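Local coordinates for peptidase M16 domain protein (Alicyclobacillus acidocaldarius subsp. acidocaldarius DSM 446, PDB 4XEA), which probably acts as a metal-dependent peptidase of the M16 (insulinase) family, binding a metal ion and cleaving peptide bonds, at residues A[78-86]-A[98-108]. Numbering follows the deposited sequence.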
ATOM      1  N   ARG A  78      23.818   7.665   5.308  1.00 72.80           N
ATOM      2  CA  ARG A  78      24.514   8.053   4.077  1.00 72.91           C
ATOM      3  C   ARG A  78      23.519   8.336   2.946  1.00 70.18           C
ATOM      4  O   ARG A  78      23.641   9.343   2.255  1.00 72.10           O
ATOM      5  CB  ARG A  78      25.541   6.970   3.668  1.00 72.48           C
ATOM      6  CG  ARG A  78      26.351   7.233   2.362  1.00 74.13           C
ATOM      7  CD  ARG A  78      27.090   8.571   2.378  1.00 79.25           C
ATOM      8  NE  ARG A  78      28.002   8.678   3.518  1.00 84.04           N
ATOM      9  CZ  ARG A  78      29.285   8.319   3.507  1.00 84.71           C
ATOM     10  NH1 ARG A  78      29.854   7.838   2.410  1.00 83.43           N
ATOM     11  NH2 ARG A  78      30.007   8.448   4.611  1.00 88.70           N
ATOM     12  N   PHE A  79      22.516   7.472   2.782  1.00 66.01           N
ATOM     13  CA  PHE A  79      21.409   7.746   1.860  1.00 64.25           C
ATOM     14  C   PHE A  79      20.547   8.918   2.302  1.00 65.86           C
ATOM     15  O   PHE A  79      20.178   9.754   1.477  1.00 66.18           O
ATOM     16  CB  PHE A  79      20.482   6.536   1.739  1.00 60.85           C
ATOM     17  CG  PHE A  79      21.102   5.399   1.018  1.00 58.98           C
ATOM     18  CD1 PHE A  79      21.112   5.368  -0.354  1.00 57.00           C
ATOM     19  CD2 PHE A  79      21.696   4.384   1.716  1.00 59.19           C
ATOM     20  CE1 PHE A  79      21.728   4.335  -1.018  1.00 58.51           C
ATOM     21  CE2 PHE A  79      22.277   3.334   1.072  1.00 55.40           C
ATOM     22  CZ  PHE A  79      22.306   3.314  -0.293  1.00 57.73           C
ATOM     23  N   ALA A  80      20.199   8.952   3.590  1.00 67.18           N
ATOM     24  CA  ALA A  80      19.242   9.934   4.127  1.00 69.05           C
ATOM     25  C   ALA A  80      19.774  11.378   4.127  1.00 73.30           C
ATOM     26  O   ALA A  80      19.039  12.318   3.782  1.00 74.23           O
ATOM     27  CB  ALA A  80      18.813   9.518   5.538  1.00 69.39           C
ATOM     28  N   ALA A  81      21.038  11.546   4.521  1.00 75.64           N
ATOM     29  CA  ALA A  81      21.681  12.859   4.510  1.00 80.23           C
ATOM     30  C   ALA A  81      21.711  13.487   3.106  1.00 80.73           C
ATOM     31  O   ALA A  81      21.856  14.699   2.987  1.00 82.32           O
ATOM     32  CB  ALA A  81      23.105  12.762   5.081  1.00 82.85           C
ATOM     33  N   HIS A  82      21.555  12.673   2.055  1.00 78.37           N
ATOM     34  CA  HIS A  82      21.529  13.184   0.673  1.00 79.38           C
ATOM     35  C   HIS A  82      20.223  12.906  -0.108  1.00 77.40           C
ATOM     36  O   HIS A  82      20.218  12.903  -1.337  1.00 77.28           O
ATOM     37  CB  HIS A  82      22.763  12.667  -0.089  1.00 79.20           C
ATOM     38  CG  HIS A  82      24.058  13.065   0.549  1.00 83.25           C
ATOM     39  ND1 HIS A  82      24.651  14.287   0.325  1.00 86.65           N
ATOM     40  CD2 HIS A  82      24.859  12.413   1.426  1.00 84.80           C
ATOM     41  CE1 HIS A  82      25.768  14.366   1.026  1.00 89.81           C
ATOM     42  NE2 HIS A  82      25.916  13.243   1.706  1.00 86.84           N
ATOM     43  N   GLY A  83      19.117  12.701   0.609  1.00 77.18           N
ATOM     44  CA  GLY A  83      17.777  12.705   0.004  1.00 76.19           C
ATOM     45  C   GLY A  83      17.359  11.384  -0.645  1.00 73.20           C
ATOM     46  O   GLY A  83      16.815  11.365  -1.756  1.00 73.36           O
ATOM     47  N   ALA A  84      17.634  10.282   0.044  1.00 70.86           N
ATOM     48  CA  ALA A  84      17.174   8.954  -0.374  1.00 67.45           C
ATOM     49  C   ALA A  84      17.025   8.113   0.864  1.00 65.78           C
ATOM     50  O   ALA A  84      17.517   8.490   1.930  1.00 66.76           O
ATOM     51  CB  ALA A  84      18.175   8.287  -1.350  1.00 65.93           C
ATOM     52  N   SER A  85      16.354   6.979   0.721  1.00 63.07           N
ATOM     53  CA  SER A  85      16.313   5.979   1.787  1.00 61.89           C
ATOM     54  C   SER A  85      16.408   4.571   1.213  1.00 58.98           C
ATOM     55  O   SER A  85      15.968   4.316   0.091  1.00 56.98           O
ATOM     56  CB  SER A  85      15.056   6.132   2.640  1.00 63.49           C
ATOM     57  OG  SER A  85      13.955   5.558   1.980  1.00 63.08           O
ATOM     58  N   VAL A  86      16.964   3.666   2.019  1.00 57.34           N
ATOM     59  CA  VAL A  86      17.408   2.350   1.566  1.00 54.40           C
ATOM     60  C   VAL A  86      16.700   1.288   2.406  1.00 53.63           C
ATOM     61  O   VAL A  86      16.367   1.520   3.568  1.00 52.88           O
ATOM     62  CB  VAL A  86      18.949   2.193   1.684  1.00 54.60           C
ATOM     63  CG1 VAL A  86      19.390   2.219   3.129  1.00 55.42           C
ATOM     64  CG2 VAL A  86      19.443   0.892   1.009  1.00 51.99           C
ATOM     65  N   TYR A  98      17.669  -1.854  -2.095  1.00 44.83           N
ATOM     66  CA  TYR A  98      17.092  -0.817  -2.948  1.00 46.17           C
ATOM     67  C   TYR A  98      16.964   0.510  -2.236  1.00 48.25           C
ATOM     68  O   TYR A  98      16.858   0.533  -1.011  1.00 48.98           O
ATOM     69  CB  TYR A  98      15.743  -1.283  -3.470  1.00 45.33           C
ATOM     70  CG  TYR A  98      14.696  -1.591  -2.404  1.00 48.46           C
ATOM     71  CD1 TYR A  98      13.753  -0.643  -2.051  1.00 51.70           C
ATOM     72  CD2 TYR A  98      14.645  -2.841  -1.769  1.00 51.21           C
ATOM     73  CE1 TYR A  98      12.779  -0.907  -1.078  1.00 55.94           C
ATOM     74  CE2 TYR A  98      13.658  -3.126  -0.805  1.00 50.83           C
ATOM     75  CZ  TYR A  98      12.737  -2.155  -0.477  1.00 54.39           C
ATOM     76  OH  TYR A  98      11.800  -2.396   0.490  1.00 58.51           O
ATOM     77  N   PHE A  99      17.039   1.606  -3.003  1.00 49.68           N
ATOM     78  CA  PHE A  99      16.781   2.912  -2.475  1.00 50.78           C
ATOM     79  C   PHE A  99      15.808   3.636  -3.370  1.00 51.99           C
ATOM     80  O   PHE A  99      15.606   3.292  -4.535  1.00 52.46           O
ATOM     81  CB  PHE A  99      18.096   3.737  -2.283  1.00 52.67           C
ATOM     82  CG  PHE A  99      18.736   4.235  -3.562  1.00 53.16           C
ATOM     83  CD1 PHE A  99      18.249   5.355  -4.217  1.00 55.50           C
ATOM     84  CD2 PHE A  99      19.874   3.608  -4.074  1.00 53.39           C
ATOM     85  CE1 PHE A  99      18.850   5.824  -5.382  1.00 57.22           C
ATOM     86  CE2 PHE A  99      20.486   4.076  -5.239  1.00 53.85           C
ATOM     87  CZ  PHE A  99      19.973   5.177  -5.896  1.00 54.17           C
ATOM     88  N   SER A 100      15.197   4.660  -2.813  1.00 53.92           N
ATOM     89  CA  SER A 100      14.551   5.670  -3.614  1.00 54.96           C
ATOM     90  C   SER A 100      14.939   7.064  -3.094  1.00 56.58           C
ATOM     91  O   SER A 100      15.162   7.257  -1.902  1.00 55.34           O
ATOM     92  CB  SER A 100      13.063   5.457  -3.598  1.00 55.02           C
ATOM     93  OG  SER A 100      12.567   5.790  -2.339  1.00 55.40           O
ATOM     94  N   GLY A 101      15.059   8.014  -4.014  1.00 58.65           N
ATOM     95  CA  GLY A 101      15.469   9.377  -3.668  1.00 60.94           C
ATOM     96  C   GLY A 101      15.231  10.381  -4.773  1.00 63.04           C
ATOM     97  O   GLY A 101      14.691  10.043  -5.825  1.00 61.71           O
ATOM     98  N   THR A 102      15.659  11.621  -4.531  1.00 65.77           N
ATOM     99  CA  THR A 102      15.293  12.747  -5.385  1.00 68.79           C
ATOM    100  C   THR A 102      16.473  13.590  -5.925  1.00 71.10           C
ATOM    101  O   THR A 102      16.262  14.601  -6.606  1.00 74.06           O
ATOM    102  CB  THR A 102      14.345  13.674  -4.622  1.00 70.46           C
ATOM    103  OG1 THR A 102      14.968  14.101  -3.410  1.00 71.76           O
ATOM    104  CG2 THR A 102      13.078  12.930  -4.265  1.00 69.94           C
ATOM    105  N   GLY A 103      17.693  13.200  -5.604  1.00 70.28           N
ATOM    106  CA  GLY A 103      18.866  14.002  -5.959  1.00 72.74           C
ATOM    107  C   GLY A 103      20.113  13.275  -5.508  1.00 71.80           C
ATOM    108  O   GLY A 103      20.019  12.294  -4.754  1.00 69.50           O
ATOM    109  N   GLU A 104      21.270  13.720  -5.995  1.00 73.49           N
ATOM    110  CA  GLU A 104      22.553  13.134  -5.619  1.00 73.16           C
ATOM    111  C   GLU A 104      22.534  11.631  -5.897  1.00 70.01           C
ATOM    112  O   GLU A 104      23.038  10.814  -5.116  1.00 68.61           O
ATOM    113  CB  GLU A 104      22.859  13.423  -4.147  1.00 74.41           C
ATOM    114  CG  GLU A 104      23.100  14.920  -3.812  1.00 79.14           C
ATOM    115  CD  GLU A 104      24.560  15.281  -3.894  1.00 84.49           C
ATOM    116  OE1 GLU A 104      24.981  16.215  -3.188  1.00 89.99           O
ATOM    117  OE2 GLU A 104      25.307  14.612  -4.653  1.00 83.62           O
ATOM    118  N   ILE A 105      21.939  11.290  -7.033  1.00 68.88           N
ATOM    119  CA  ILE A 105      21.765   9.916  -7.449  1.00 66.35           C
ATOM    120  C   ILE A 105      23.133   9.261  -7.638  1.00 66.42           C
ATOM    121  O   ILE A 105      23.306   8.114  -7.246  1.00 65.11           O
ATOM    122  CB  ILE A 105      20.879   9.833  -8.729  1.00 65.74           C
ATOM    123  CG1 ILE A 105      19.519  10.499  -8.472  1.00 66.97           C
ATOM    124  CG2 ILE A 105      20.661   8.404  -9.154  1.00 61.71           C
ATOM    125  CD1 ILE A 105      18.795   9.984  -7.229  1.00 63.33           C
ATOM    126  N   ALA A 106      24.119  10.000  -8.168  1.00 68.81           N
ATOM    127  CA  ALA A 106      25.501   9.485  -8.306  1.00 69.69           C
ATOM    128  C   ALA A 106      26.020   8.944  -6.979  1.00 69.31           C
ATOM    129  O   ALA A 106      26.548   7.825  -6.919  1.00 66.84           O
ATOM    130  CB  ALA A 106      26.477  10.567  -8.866  1.00 73.13           C
ATOM    131  N   LYS A 107      25.821   9.711  -5.913  1.00 70.60           N
ATOM    132  CA  LYS A 107      26.270   9.305  -4.578  1.00 71.59           C
ATOM    133  C   LYS A 107      25.552   8.051  -4.096  1.00 68.21           C
ATOM    134  O   LYS A 107      26.196   7.141  -3.563  1.00 68.66           O
ATOM    135  CB  LYS A 107      26.087  10.443  -3.567  1.00 74.87           C
ATOM    136  CG  LYS A 107      26.641  10.140  -2.172  1.00 78.00           C
ATOM    137  CD  LYS A 107      27.044  11.412  -1.437  1.00 84.79           C
ATOM    138  CE  LYS A 107      28.460  11.847  -1.841  1.00 89.32           C
ATOM    139  NZ  LYS A 107      28.840  13.145  -1.278  1.00 94.25           N
ATOM    140  N   HIS A 108      24.239   7.984  -4.315  1.00 64.93           N
ATOM    141  CA  HIS A 108      23.438   6.906  -3.787  1.00 62.34           C
ATOM    142  C   HIS A 108      23.766   5.587  -4.504  1.00 59.78           C
ATOM    143  O   HIS A 108      23.892   4.551  -3.867  1.00 57.89           O
ATOM    144  CB  HIS A 108      21.940   7.200  -3.904  1.00 61.03           C
ATOM    145  CG  HIS A 108      21.496   8.398  -3.117  1.00 63.87           C
ATOM    146  ND1 HIS A 108      21.774   8.549  -1.776  1.00 65.72           N
ATOM    147  CD2 HIS A 108      20.796   9.497  -3.484  1.00 66.89           C
ATOM    148  CE1 HIS A 108      21.282   9.700  -1.354  1.00 68.43           C
ATOM    149  NE2 HIS A 108      20.687  10.298  -2.371  1.00 69.86           N
TER
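His108 donates from NE2 to His82 O at 2.8 Å, the oxygen lying near the imidazole plane but the donor 69° out of the carbonyl plane. The remaining hydrogen bonds are backbone ones: Ser85 N to Ser100 O at 2.9 Å, Ser100 N to Ser85 O at 3.0 Å, and Thr102 N to Gly83 O at 3.0 Å. With the short strand axes 163° apart, they identify the antiparallel hairpin of strands 84-90 and 95-101, 84-90 edging the chain's six-stranded sheet. Helix 75-80 enters it through a Schellman motif, Gly83 being C-prime with positive phi and Ala84 N bonding Phe79 O; Glu104 occupies the N-cap position of helix 105-116. At Gly101 a CB would clash with Gly83 O and Ala84 CB. In CH-pi contacts, Ala84 CB sits over the His108 ring, 3.4 Å from its centroid, and Lys107 CD over the His82 ring at 3.8 Å. The Phe79 and His108 rings meet rim to rim, planes 14° apart, whereas Phe99 CG, placed between its own backbone N and carbonyl carbon, sets CD2 3.6 Å from Phe79 CE1. A leucine in place of His108 would probably leave His82 O without this donor and Ala84 CB without its aromatic face.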